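Local structure of putative polysaccharide deacetylase (Bdellovibrio bacteriovorus HD100, 5JP6) at residues E212-V217 / D267-V272; R319-V324 / P346-E351; R31-D36 / L90-N95; A256-G261 / A289-K294; G181-A186 / I337-A342. The protein probably removes acetyl groups from peptidoglycan as a zinc-dependent carbohydrate esterase of family 4. The protein carries 1 engineered substitution. All coordinates share one frame; numbering follows the deposited sequence.

Four of the five contacts lie in the NodB homology domain, whose central parallel sheet is flanked by helices; contact 3 belongs to the mainly helical N-terminal part and closes first along the chain. Contact 5 spans almost the whole catalytic domain, and contacts 1 and 4 form within the stretch it encloses. Contacts 1 and 4, with centres about 19 Å apart, share helix 251-269, while contacts 2 and 5, about 16 Å apart, share helix 339-354. Contact 5 is the hub: Arg216 of contact 1 forms a salt bridge to its Asp185, and Asn95 of contact 3 probably hydrogen-bonds to Tyr183 and Ile337, tying the N-terminal helices to the domain that holds the zinc.

Contact 1. Residues E212-V217 / D267-V272; sequences EALKRV and DVLGWV
Leu214 sends its CD2 methyl into the angle between Val268 and Leu269, reaching CB of Val268 at 4.0 Å and CG of Leu269 at 4.1 Å. Its side chain swings that far because CG stands opposite the backbone N (chi1 -169°), and it meets Leu269 at roughly a right angle. Lys215 contributes its hydrocarbon part: CG lies 3.8 Å from CG1 of Val268, and the extended chain runs past Leu269 in the opposite direction. A lysine suits this border, since its methylenes pack on the valine while the ammonium stays near solvent. There a water donates to O of Val268 at 2.7 Å and is held only weakly by NZ of Lys215; Glu212 OE2 lies at long salt-bridge range from the same NZ. In the NodB fold the contact joins helices 211-219 and the C-terminal end of 251-269, which flank the parallel sheet, and Leu214 and Leu269 both rest on Ile224 of strand 223-227. Behind Leu269, its CD1 sits 3.7 Å above the ring plane of Trp271, towards the rim. Gly270, the first residue past the helix, has a positive phi (83°), easily borne without a CB, and leads the chain to Trp271.

Contact 2. Residues R319-V324 / P346-E351; sequences RVLANV and PQFLRE
Phe348 presents one corner of its ring, CD1 and CE1, to Val320 and Leu321, with CE1 3.7 Å from CG1 of Val320 and 3.8 Å from CD2 of Leu321. A chi1 of 174° sets the ring trans to N and carries it across to the other helix. Val320 adopts a less common rotamer, chi1 71°, with CG1 between N and the carbonyl carbon; both its methyls approach the ring. Strand 330-335 lies between helices 313-327 and 339-354 in the chain, part of the repeating beta/alpha pattern of the parallel sheet; the axes of 319-324 and 346-351 come within 11.1 Å and cross at -26°, a spacing that the bulky phenylalanine fills. Farther along, CG2 of Val324 comes to the ring edge, 4.4 Å from CE1 of Phe348. Leu321 uses its other methyl, CD1, to touch CB of Glu351 at 3.6 Å. That glutamate bends at chi2, turning its carboxylate towards Arg355, its salt-bridge partner, so that only its aliphatic part meets the leucine.

Contact 3. Residues R31-D36 / L90-N95; sequences RQAVSD and LTLFEN
Ala33 packs its methyl obliquely against the CZ end of the Phe93 ring, CB to CZ 3.6 Å, and against CD2 of Leu92 at 4.0 Å. This is the tight half: with no side chain beyond CB, the alanine lets the ring and the leucine methyl come close to helix 24-39. CD2 of Leu92 also lies against the helix backbone, 3.6 Å from O of Ala33. The larger residues arrive by different routes, Leu92 with CG turned away from its backbone N (chi1 -171°) and Phe93 with CG beside it (chi1 -67°), which brings both ends to the same alanine. The other half is looser. CG2 of Val34 meets the ring edge at 4.2 Å from CE2 of Phe93 and stands 4.3 Å from CD2 of Leu92; Val34, like Leu92, is partly exposed. Nearby, Arg31 reaches Glu81 in a salt bridge. Pro53 and Phe57 of helix 53-66 also pack on Phe93, so the ring joins three parts of the helical N-terminal region. Between the two segments the attachment is apolar: methyls and a phenyl ring hold the turn on the helix through van der Waals contact and burial, without directional polar bonds.

Contact 4. Residues A256-G261 / A289-K294; sequences AEVRGG and AFLKTK
Val258 and Leu291 meet where helices 251-269 and 285-293 both pack against strand 275-277 in the parallel sheet of the NodB fold; the axes of 256-261 and 289-293 are inclined at 43° and come within 12.1 Å. The apolar contacts lie on the sheet side. CG1 of Val258, the methyl that a chi1 of 175° points across the contact, touches CD2 of Leu291 at 4.0 Å and meets the edge of the Phe290 ring at CE2, 4.1 Å away. Phe276 of the strand supports both Val258 and Leu291, and Leu375 packs on Val258 and Phe290. Apolar, branched side chains suit this buried place, where both touch Phe276. The contacts of the charged side chains lie farther out, and those of Arg259 belong to one of two modelled conformers. In it Arg259 extends from CG to NE across the space between the helices and brings NH1 to the ring edge, 3.8 Å from CZ of Phe290, with its guanidinium plane turned 63° from the ring. The same ring has CG of Lys294 3.7 Å above one face, towards the rim; the bend at chi2 then directs the rest of the lysine towards Arg259. Two positive groups may thereby come close in this conformer, a proximity that solvent probably moderates: NH2 of Arg259 lies 3.7 Å from CE and 3.8 Å from NZ of Lys294.

Contact 5. Residues G181-A186 / I337-A342; sequences GLYTDA and IQRRTA
Ile337 begins the contact with its backbone: its carbonyl O stands at the edge of the Tyr183 ring, 3.3 Å from CE2, where the ring's slightly positive C-H rim is probably compatible with the oxygen. The same O accepts a probable hydrogen bond from Asn95, whose OD1 probably pairs with the Tyr183 hydroxyl, so that one asparagine would bridge both partners. Gln338, the N-cap of helix 339-354, passes the ring with its backbone. Arg339 then places its CB over one face of the ring in a CH-pi contact, 3.8 Å from the ring centroid and 15° off the normal. Its chain, extended from CG to NE, crosses the tyrosine at about a right angle and carries the guanidinium onwards to Glu94, Asp118 and Glu343. One turn further on, CB of Ala342 touches CB of Tyr183 and CB of Ala186, each at 4.0 Å; alanine suits both helices here, where CA of Ala186 and CA of Ala342 lie 5.9 Å apart. The start of helix 183-193 is thus packed on that of helix 339-354 beside the metal site of this NodB-type deacetylase domain, where the Ile337 side chain touches the zinc ligand Asp177.

Contact 1. Residues E212-V217 / D267-V272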
# COMPACT_ATOMS: atom_id res chain seq x y z
N GLU A 212 -5.37 14.82 4.62
CA GLU A 212 -4.53 15.26 5.75
C GLU A 212 -3.40 14.28 6.00
O GLU A 212 -2.27 14.69 6.29
CB GLU A 212 -5.37 15.49 7.01
CG GLU A 212 -6.37 16.60 6.82
CD GLU A 212 -5.67 17.93 6.49
OE1 GLU A 212 -4.66 18.30 7.17
OE2 GLU A 212 -6.14 18.62 5.57
N ALA A 213 -3.70 12.98 5.85
CA ALA A 213 -2.66 11.97 5.95
C ALA A 213 -1.60 12.18 4.87
O ALA A 213 -0.41 12.08 5.15
CB ALA A 213 -3.24 10.56 5.89
N LEU A 214 -2.03 12.53 3.66
CA LEU A 214 -1.07 12.77 2.59
C LEU A 214 -0.14 13.96 2.96
O LEU A 214 1.06 13.93 2.72
CB LEU A 214 -1.74 13.01 1.25
CG LEU A 214 -0.79 13.01 0.06
CD1 LEU A 214 -0.31 11.59 -0.25
CD2 LEU A 214 -1.47 13.64 -1.16
N LYS A 215 -0.74 15.01 3.53
CA LYS A 215 0.05 16.14 3.97
C LYS A 215 1.10 15.74 5.02
O LYS A 215 2.20 16.29 5.03
CB LYS A 215 -0.83 17.25 4.47
CG LYS A 215 -1.69 17.91 3.38
CD LYS A 215 -2.49 19.07 3.96
CE LYS A 215 -3.40 19.64 2.89
NZ LYS A 215 -4.12 20.81 3.43
N ARG A 216 0.76 14.81 5.92
CA ARG A 216 1.75 14.34 6.89
C ARG A 216 2.86 13.56 6.24
O ARG A 216 4.01 13.69 6.66
CB ARG A 216 1.10 13.52 8.00
CG ARG A 216 0.08 14.38 8.82
CD ARG A 216 -0.46 13.63 10.04
NE ARG A 216 -1.38 12.54 9.72
CZ ARG A 216 -2.68 12.69 9.58
NH1 ARG A 216 -3.22 13.90 9.64
NH2 ARG A 216 -3.47 11.64 9.34
N VAL A 217 2.54 12.76 5.22
CA VAL A 217 3.60 12.07 4.46
C VAL A 217 4.54 13.13 3.87
O VAL A 217 5.76 13.02 4.00
CB VAL A 217 3.03 11.17 3.33
CG1 VAL A 217 4.15 10.56 2.50
CG2 VAL A 217 2.09 10.09 3.86
N ASP A 267 -3.39 18.30 -6.32
CA ASP A 267 -4.49 19.10 -5.78
C ASP A 267 -4.39 19.28 -4.26
O ASP A 267 -4.84 20.32 -3.75
CB ASP A 267 -5.82 18.48 -6.15
CG ASP A 267 -6.18 18.63 -7.61
OD1 ASP A 267 -5.52 19.40 -8.36
OD2 ASP A 267 -7.14 17.92 -8.03
N VAL A 268 -3.81 18.30 -3.56
CA VAL A 268 -3.63 18.42 -2.10
C VAL A 268 -2.37 19.22 -1.75
O VAL A 268 -2.42 20.13 -0.90
CB VAL A 268 -3.60 17.05 -1.42
CG1 VAL A 268 -3.29 17.15 0.07
CG2 VAL A 268 -4.94 16.31 -1.63
N LEU A 269 -1.26 18.89 -2.40
CA LEU A 269 0.05 19.36 -1.97
C LEU A 269 0.60 20.57 -2.71
O LEU A 269 1.47 21.27 -2.17
CB LEU A 269 1.09 18.25 -2.14
CG LEU A 269 0.84 16.96 -1.38
CD1 LEU A 269 1.91 15.95 -1.72
CD2 LEU A 269 0.79 17.20 0.12
N GLY A 270 0.12 20.81 -3.94
CA GLY A 270 0.72 21.80 -4.79
C GLY A 270 1.94 21.29 -5.53
O GLY A 270 2.63 22.03 -6.24
N TRP A 271 2.19 20.00 -5.41
CA TRP A 271 3.25 19.34 -6.15
C TRP A 271 2.97 17.84 -6.15
O TRP A 271 2.13 17.35 -5.41
CB TRP A 271 4.61 19.63 -5.54
CG TRP A 271 4.75 19.28 -4.07
CD1 TRP A 271 4.65 20.13 -3.02
CD2 TRP A 271 5.10 18.01 -3.52
NE1 TRP A 271 4.90 19.48 -1.82
CE2 TRP A 271 5.18 18.16 -2.11
CE3 TRP A 271 5.38 16.76 -4.08
CZ2 TRP A 271 5.55 17.10 -1.26
CZ3 TRP A 271 5.70 15.71 -3.25
CH2 TRP A 271 5.77 15.88 -1.84
N VAL A 272 3.69 17.15 -7.04
CA VAL A 272 3.68 15.71 -7.14
C VAL A 272 4.99 15.31 -7.78
O VAL A 272 5.37 15.85 -8.82
CB VAL A 272 2.47 15.16 -7.92
CG1 VAL A 272 2.32 15.76 -9.33
CG2 VAL A 272 2.55 13.63 -7.95
O HOH W 1 -4.68 21.17 0.21

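Contact 2. Residues R319-V324 / P346-E351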
# COMPACT_ATOMS: atom_id res chain seq x y z
N ARG A 319 9.78 -13.42 4.73
CA ARG A 319 9.76 -13.36 3.28
C ARG A 319 10.43 -12.10 2.75
O ARG A 319 11.29 -12.16 1.86
CB ARG A 319 8.34 -13.45 2.78
CG ARG A 319 8.19 -13.30 1.28
CD ARG A 319 9.07 -14.23 0.45
NE ARG A 319 8.86 -15.64 0.70
CZ ARG A 319 8.03 -16.45 0.03
NH1 ARG A 319 7.25 -16.04 -0.94
NH2 ARG A 319 8.01 -17.74 0.36
N VAL A 320 10.05 -10.94 3.30
CA VAL A 320 10.63 -9.72 2.77
C VAL A 320 12.15 -9.67 3.03
O VAL A 320 12.93 -9.27 2.16
CB VAL A 320 9.89 -8.46 3.23
CG1 VAL A 320 10.10 -8.14 4.72
CG2 VAL A 320 10.29 -7.28 2.38
N LEU A 321 12.59 -10.08 4.23
CA LEU A 321 14.01 -10.05 4.50
C LEU A 321 14.78 -11.11 3.70
O LEU A 321 15.88 -10.84 3.25
CB LEU A 321 14.27 -10.17 6.00
CG LEU A 321 13.86 -8.95 6.85
CD1 LEU A 321 13.77 -9.31 8.32
CD2 LEU A 321 14.82 -7.80 6.62
N ALA A 322 14.19 -12.29 3.49
CA ALA A 322 14.82 -13.27 2.60
C ALA A 322 15.00 -12.69 1.18
O ALA A 322 16.06 -12.85 0.57
CB ALA A 322 14.00 -14.54 2.54
N ASN A 323 14.02 -11.94 0.70
CA ASN A 323 14.11 -11.37 -0.62
C ASN A 323 15.10 -10.23 -0.66
O ASN A 323 15.81 -10.05 -1.65
CB ASN A 323 12.73 -10.92 -1.12
CG ASN A 323 11.88 -12.09 -1.57
OD1 ASN A 323 12.37 -13.18 -1.83
ND2 ASN A 323 10.57 -11.85 -1.64
N VAL A 324 15.14 -9.41 0.40
CA VAL A 324 16.19 -8.38 0.49
C VAL A 324 17.56 -9.04 0.37
O VAL A 324 18.40 -8.60 -0.44
CB VAL A 324 16.11 -7.58 1.83
CG1 VAL A 324 17.36 -6.74 2.03
CG2 VAL A 324 14.84 -6.71 1.86
N PRO A 346 8.60 -1.26 12.29
CA PRO A 346 9.78 -1.04 13.16
C PRO A 346 10.75 -2.22 13.19
O PRO A 346 11.96 -2.05 13.13
CB PRO A 346 9.15 -0.78 14.53
CG PRO A 346 7.80 -0.21 14.20
CD PRO A 346 7.32 -0.96 12.99
N GLN A 347 10.19 -3.42 13.22
CA GLN A 347 10.98 -4.62 13.29
C GLN A 347 11.80 -4.80 11.96
O GLN A 347 13.00 -5.17 11.96
CB GLN A 347 10.09 -5.82 13.55
CG GLN A 347 10.89 -7.09 13.78
CD GLN A 347 11.36 -7.25 15.23
OE1 GLN A 347 10.54 -7.33 16.11
NE2 GLN A 347 12.65 -7.21 15.47
N PHE A 348 11.15 -4.52 10.84
CA PHE A 348 11.78 -4.61 9.53
C PHE A 348 12.96 -3.66 9.44
O PHE A 348 14.04 -4.03 8.97
CB PHE A 348 10.76 -4.31 8.43
CG PHE A 348 11.35 -4.23 7.06
CD1 PHE A 348 11.81 -5.36 6.42
CD2 PHE A 348 11.50 -3.01 6.40
CE1 PHE A 348 12.35 -5.29 5.15
CE2 PHE A 348 12.08 -2.95 5.15
CZ PHE A 348 12.49 -4.08 4.53
N LEU A 349 12.74 -2.42 9.85
CA LEU A 349 13.78 -1.43 9.82
C LEU A 349 14.98 -1.81 10.70
O LEU A 349 16.12 -1.63 10.30
CB LEU A 349 13.20 -0.06 10.17
CG LEU A 349 12.16 0.50 9.19
CD1 LEU A 349 11.41 1.69 9.79
CD2 LEU A 349 12.79 0.83 7.86
N ARG A 350 14.70 -2.33 11.89
CA ARG A 350 15.76 -2.79 12.76
C ARG A 350 16.55 -3.92 12.11
O ARG A 350 17.78 -3.93 12.16
CB ARG A 350 15.20 -3.19 14.13
CG ARG A 350 16.23 -3.78 15.11
CD ARG A 350 17.44 -2.91 15.45
NE ARG A 350 18.55 -3.68 16.04
CZ ARG A 350 18.73 -3.96 17.32
NH1 ARG A 350 17.89 -3.52 18.26
NH2 ARG A 350 19.78 -4.67 17.69
N GLU A 351 15.86 -4.87 11.48
CA GLU A 351 16.57 -5.97 10.79
C GLU A 351 17.39 -5.46 9.59
O GLU A 351 18.50 -5.96 9.41
CB GLU A 351 15.62 -7.07 10.39
CG GLU A 351 15.29 -8.00 11.53
CD GLU A 351 16.55 -8.71 12.02
OE1 GLU A 351 17.26 -9.34 11.18
OE2 GLU A 351 16.84 -8.60 13.22

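Contact 3. Residues R31-D36 / L90-N95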
# COMPACT_ATOMS: atom_id res chain seq x y z
N ARG A 31 -15.44 -17.10 1.49
CA ARG A 31 -14.53 -18.24 1.40
C ARG A 31 -13.62 -18.16 0.16
O ARG A 31 -12.46 -18.52 0.23
CB ARG A 31 -15.31 -19.56 1.46
CG ARG A 31 -15.76 -19.93 2.86
CD ARG A 31 -16.40 -21.31 2.87
NE ARG A 31 -17.64 -21.26 2.11
CZ ARG A 31 -18.78 -20.77 2.58
NH1 ARG A 31 -18.86 -20.31 3.84
NH2 ARG A 31 -19.86 -20.76 1.80
N GLN A 32 -14.15 -17.65 -0.96
CA GLN A 32 -13.37 -17.53 -2.21
C GLN A 32 -12.21 -16.52 -2.13
O GLN A 32 -11.10 -16.72 -2.66
CB GLN A 32 -14.28 -17.17 -3.37
CG GLN A 32 -13.55 -17.20 -4.71
CD GLN A 32 -14.40 -16.73 -5.86
OE1 GLN A 32 -15.56 -16.37 -5.68
NE2 GLN A 32 -13.82 -16.72 -7.06
N ALA A 33 -12.47 -15.43 -1.44
CA ALA A 33 -11.42 -14.42 -1.20
C ALA A 33 -10.23 -15.04 -0.47
O ALA A 33 -9.07 -14.89 -0.84
CB ALA A 33 -11.99 -13.28 -0.39
N VAL A 34 -10.57 -15.76 0.59
CA VAL A 34 -9.57 -16.42 1.43
C VAL A 34 -8.80 -17.47 0.59
O VAL A 34 -7.55 -17.50 0.61
CB VAL A 34 -10.22 -17.07 2.67
CG1 VAL A 34 -9.19 -17.87 3.46
CG2 VAL A 34 -10.82 -16.00 3.56
N SER A 35 -9.54 -18.32 -0.11
CA SER A 35 -8.94 -19.33 -1.00
C SER A 35 -8.04 -18.73 -2.08
O SER A 35 -6.92 -19.22 -2.29
CB SER A 35 -10.05 -20.15 -1.70
OG SER A 35 -9.45 -21.05 -2.64
N ASP A 36 -8.53 -17.70 -2.78
CA ASP A 36 -7.75 -17.07 -3.87
C ASP A 36 -6.50 -16.39 -3.31
O ASP A 36 -5.44 -16.40 -3.95
CB ASP A 36 -8.57 -16.03 -4.64
CG ASP A 36 -9.59 -16.61 -5.56
OD1 ASP A 36 -9.72 -17.85 -5.59
OD2 ASP A 36 -10.27 -15.82 -6.26
N LEU A 90 -9.67 -13.28 8.87
CA LEU A 90 -10.50 -12.10 8.94
C LEU A 90 -9.69 -10.81 8.58
O LEU A 90 -10.24 -9.85 8.03
CB LEU A 90 -11.16 -11.97 10.31
CG LEU A 90 -12.13 -10.81 10.52
CD1 LEU A 90 -13.31 -10.90 9.55
CD2 LEU A 90 -12.61 -10.83 11.97
N THR A 91 -8.39 -10.83 8.87
CA THR A 91 -7.55 -9.67 8.53
C THR A 91 -7.62 -9.29 7.05
O THR A 91 -7.38 -8.15 6.70
CB THR A 91 -6.07 -9.77 8.99
OG1 THR A 91 -5.36 -10.77 8.25
CG2 THR A 91 -6.00 -10.04 10.49
N LEU A 92 -7.94 -10.25 6.19
CA LEU A 92 -8.07 -9.98 4.76
C LEU A 92 -9.18 -8.94 4.48
O LEU A 92 -9.13 -8.24 3.47
CB LEU A 92 -8.37 -11.28 4.01
CG LEU A 92 -8.34 -11.22 2.50
CD1 LEU A 92 -6.96 -10.86 1.95
CD2 LEU A 92 -8.76 -12.58 1.94
N PHE A 93 -10.19 -8.90 5.35
CA PHE A 93 -11.36 -8.03 5.19
C PHE A 93 -11.31 -6.80 6.08
O PHE A 93 -12.25 -6.03 6.12
CB PHE A 93 -12.62 -8.85 5.50
CG PHE A 93 -12.90 -9.91 4.51
CD1 PHE A 93 -13.63 -9.62 3.35
CD2 PHE A 93 -12.43 -11.22 4.72
CE1 PHE A 93 -13.87 -10.61 2.41
CE2 PHE A 93 -12.71 -12.20 3.78
CZ PHE A 93 -13.41 -11.89 2.62
N GLU A 94 -10.23 -6.64 6.84
CA GLU A 94 -10.16 -5.56 7.83
C GLU A 94 -10.37 -4.20 7.20
O GLU A 94 -11.10 -3.36 7.76
CB GLU A 94 -8.81 -5.58 8.54
CG GLU A 94 -8.61 -4.50 9.57
CD GLU A 94 -7.37 -4.66 10.40
OE1 GLU A 94 -6.51 -5.49 10.08
OE2 GLU A 94 -7.27 -3.85 11.39
N ASN A 95 -9.72 -3.93 6.07
CA ASN A 95 -9.86 -2.59 5.49
C ASN A 95 -11.30 -2.32 5.10
O ASN A 95 -11.80 -1.22 5.29
CB ASN A 95 -8.96 -2.42 4.28
CG ASN A 95 -7.53 -2.23 4.65
OD1 ASN A 95 -7.12 -2.49 5.79
ND2 ASN A 95 -6.75 -1.72 3.71

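Contact 4. Residues A256-G261 / A289-K294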
# COMPACT_ATOMS: atom_id res chain seq x y z
N ALA A 256 -5.63 8.63 -18.86
CA ALA A 256 -6.43 9.39 -17.92
C ALA A 256 -6.27 8.88 -16.48
O ALA A 256 -6.25 9.69 -15.53
CB ALA A 256 -7.88 9.39 -18.35
N GLU A 257 -6.12 7.56 -16.32
CA GLU A 257 -5.88 6.93 -15.00
C GLU A 257 -4.48 7.38 -14.48
O GLU A 257 -4.31 7.69 -13.29
CB GLU A 257 -5.97 5.39 -15.06
CG GLU A 257 -7.40 4.92 -15.15
CD GLU A 257 -8.08 4.84 -13.81
OE1 GLU A 257 -7.55 5.38 -12.79
OE2 GLU A 257 -9.14 4.22 -13.76
N VAL A 258 -3.49 7.42 -15.37
CA VAL A 258 -2.17 7.89 -14.98
C VAL A 258 -2.23 9.34 -14.48
O VAL A 258 -1.70 9.65 -13.41
CB VAL A 258 -1.16 7.77 -16.14
CG1 VAL A 258 0.18 8.39 -15.77
CG2 VAL A 258 -0.95 6.30 -16.54
N ARG A 259 -2.88 10.21 -15.25
CA ARG A 259 -3.06 11.63 -14.88
C ARG A 259 -3.83 11.81 -13.61
O ARG A 259 -3.51 12.66 -12.78
CB ARG A 259 -3.87 12.36 -15.92
CG ARG A 259 -3.09 12.68 -17.16
CD ARG A 259 -3.72 13.81 -17.94
NE ARG A 259 -2.74 14.35 -18.85
CZ ARG A 259 -2.41 13.76 -20.01
NH1 ARG A 259 -3.02 12.63 -20.32
NH2 ARG A 259 -1.48 14.28 -20.82
N GLY A 260 -4.89 11.02 -13.44
CA GLY A 260 -5.79 11.26 -12.32
C GLY A 260 -5.19 11.13 -10.94
O GLY A 260 -5.48 11.94 -10.04
N GLY A 261 -4.35 10.11 -10.72
CA GLY A 261 -3.70 9.95 -9.41
C GLY A 261 -2.68 11.09 -9.16
O GLY A 261 -2.57 11.62 -8.07
N ALA A 289 6.17 4.71 -23.37
CA ALA A 289 6.64 5.86 -24.18
C ALA A 289 6.01 7.17 -23.71
O ALA A 289 6.68 8.19 -23.61
CB ALA A 289 6.34 5.62 -25.63
N PHE A 290 4.71 7.11 -23.42
CA PHE A 290 3.97 8.25 -22.88
C PHE A 290 4.64 8.82 -21.62
O PHE A 290 4.83 10.04 -21.50
CB PHE A 290 2.56 7.78 -22.57
CG PHE A 290 1.72 8.75 -21.79
CD1 PHE A 290 1.23 9.89 -22.36
CD2 PHE A 290 1.35 8.45 -20.50
CE1 PHE A 290 0.38 10.72 -21.65
CE2 PHE A 290 0.55 9.29 -19.77
CZ PHE A 290 0.05 10.42 -20.35
N LEU A 291 5.01 7.94 -20.68
CA LEU A 291 5.65 8.43 -19.45
C LEU A 291 6.94 9.20 -19.72
O LEU A 291 7.21 10.22 -19.07
CB LEU A 291 5.93 7.29 -18.47
CG LEU A 291 4.72 6.64 -17.82
CD1 LEU A 291 5.19 5.47 -16.96
CD2 LEU A 291 3.95 7.65 -16.97
N LYS A 292 7.74 8.71 -20.67
CA LYS A 292 8.98 9.38 -21.01
C LYS A 292 8.71 10.75 -21.62
O LYS A 292 9.32 11.73 -21.23
CB LYS A 292 9.86 8.54 -21.93
CG LYS A 292 10.26 7.19 -21.34
CD LYS A 292 11.08 6.40 -22.34
CE LYS A 292 12.32 7.07 -22.80
NZ LYS A 292 13.20 7.43 -21.66
N THR A 293 7.76 10.81 -22.55
CA THR A 293 7.35 12.10 -23.12
C THR A 293 6.89 13.06 -22.02
O THR A 293 7.19 14.27 -22.06
CB THR A 293 6.29 11.88 -24.20
OG1 THR A 293 6.88 11.14 -25.26
CG2 THR A 293 5.74 13.22 -24.75
N LYS A 294 6.21 12.51 -21.02
CA LYS A 294 5.71 13.30 -19.90
C LYS A 294 6.69 13.42 -18.75
O LYS A 294 6.30 13.85 -17.67
CB LYS A 294 4.36 12.75 -19.44
CG LYS A 294 3.29 12.75 -20.53
CD LYS A 294 2.97 14.14 -21.03
CE LYS A 294 1.95 14.13 -22.15
NZ LYS A 294 1.67 15.51 -22.65

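Contact 5. Residues G181-A186 / I337-A342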
# COMPACT_ATOMS: atom_id res chain seq x y z
N GLY A 181 -6.10 6.02 6.35
CA GLY A 181 -6.39 6.91 7.44
C GLY A 181 -5.71 6.65 8.77
O GLY A 181 -5.59 7.56 9.58
N LEU A 182 -5.24 5.41 8.97
CA LEU A 182 -4.51 5.02 10.16
C LEU A 182 -3.13 4.46 9.90
O LEU A 182 -2.17 4.90 10.54
CB LEU A 182 -5.29 3.93 10.91
CG LEU A 182 -6.61 4.32 11.52
CD1 LEU A 182 -7.37 3.10 12.07
CD2 LEU A 182 -6.36 5.36 12.62
N TYR A 183 -3.01 3.51 8.97
CA TYR A 183 -1.77 2.74 8.90
C TYR A 183 -0.60 3.55 8.38
O TYR A 183 0.56 3.29 8.77
CB TYR A 183 -1.91 1.47 8.07
CG TYR A 183 -3.20 0.69 8.21
CD1 TYR A 183 -3.88 0.54 9.43
CD2 TYR A 183 -3.71 0.03 7.10
CE1 TYR A 183 -5.07 -0.17 9.49
CE2 TYR A 183 -4.88 -0.69 7.16
CZ TYR A 183 -5.56 -0.79 8.36
OH TYR A 183 -6.76 -1.48 8.40
N THR A 184 -0.88 4.49 7.50
CA THR A 184 0.19 5.26 6.92
C THR A 184 0.93 6.06 8.00
O THR A 184 2.16 6.13 7.99
CB THR A 184 -0.37 6.18 5.78
OG1 THR A 184 -0.90 5.36 4.75
CG2 THR A 184 0.74 7.06 5.23
N ASP A 185 0.17 6.64 8.94
CA ASP A 185 0.79 7.39 10.03
C ASP A 185 1.70 6.45 10.86
O ASP A 185 2.74 6.86 11.31
CB ASP A 185 -0.25 8.11 10.90
CG ASP A 185 -0.85 9.30 10.22
OD1 ASP A 185 -0.08 10.14 9.73
OD2 ASP A 185 -2.13 9.35 10.15
N ALA A 186 1.29 5.20 11.08
CA ALA A 186 2.16 4.25 11.80
C ALA A 186 3.47 4.01 11.02
O ALA A 186 4.55 3.99 11.60
CB ALA A 186 1.45 2.93 12.05
N ILE A 337 -1.40 0.60 2.82
CA ILE A 337 -2.78 0.23 3.16
C ILE A 337 -2.90 -1.17 3.76
O ILE A 337 -4.00 -1.60 4.13
CB ILE A 337 -3.73 0.39 1.95
CG1 ILE A 337 -3.36 -0.55 0.81
CG2 ILE A 337 -3.74 1.83 1.46
CD1 ILE A 337 -4.43 -0.73 -0.22
N GLN A 338 -1.77 -1.87 3.90
CA GLN A 338 -1.76 -3.21 4.48
C GLN A 338 -1.39 -3.07 5.98
O GLN A 338 -0.26 -2.71 6.32
CB GLN A 338 -0.73 -4.10 3.78
CG GLN A 338 -0.86 -5.57 4.15
CD GLN A 338 -2.15 -6.19 3.57
OE1 GLN A 338 -2.42 -6.16 2.34
NE2 GLN A 338 -2.96 -6.68 4.44
N ARG A 339 -2.34 -3.37 6.86
CA ARG A 339 -2.10 -3.19 8.29
C ARG A 339 -0.86 -3.92 8.75
O ARG A 339 -0.03 -3.37 9.50
CB ARG A 339 -3.30 -3.61 9.13
CG ARG A 339 -2.95 -3.59 10.59
CD ARG A 339 -4.13 -3.63 11.49
NE ARG A 339 -3.67 -3.57 12.88
CZ ARG A 339 -4.44 -3.78 13.93
NH1 ARG A 339 -5.73 -3.99 13.78
NH2 ARG A 339 -3.90 -3.70 15.14
N ARG A 340 -0.69 -5.16 8.29
CA ARG A 340 0.40 -5.97 8.84
C ARG A 340 1.76 -5.37 8.50
O ARG A 340 2.69 -5.49 9.26
CB ARG A 340 0.30 -7.40 8.36
CG ARG A 340 1.18 -8.37 9.10
CD ARG A 340 0.84 -9.80 8.68
NE ARG A 340 -0.57 -10.14 8.77
CZ ARG A 340 -1.18 -10.72 9.82
NH1 ARG A 340 -0.56 -10.94 10.95
NH2 ARG A 340 -2.44 -11.06 9.72
N THR A 341 1.83 -4.70 7.35
CA THR A 341 3.06 -4.00 6.99
C THR A 341 3.40 -2.90 7.98
O THR A 341 4.59 -2.75 8.38
CB THR A 341 2.95 -3.49 5.55
OG1 THR A 341 2.80 -4.62 4.68
CG2 THR A 341 4.17 -2.65 5.12
N ALA A 342 2.39 -2.14 8.42
CA ALA A 342 2.63 -1.12 9.46
C ALA A 342 3.05 -1.83 10.78
O ALA A 342 3.96 -1.36 11.49
CB ALA A 342 1.41 -0.22 9.65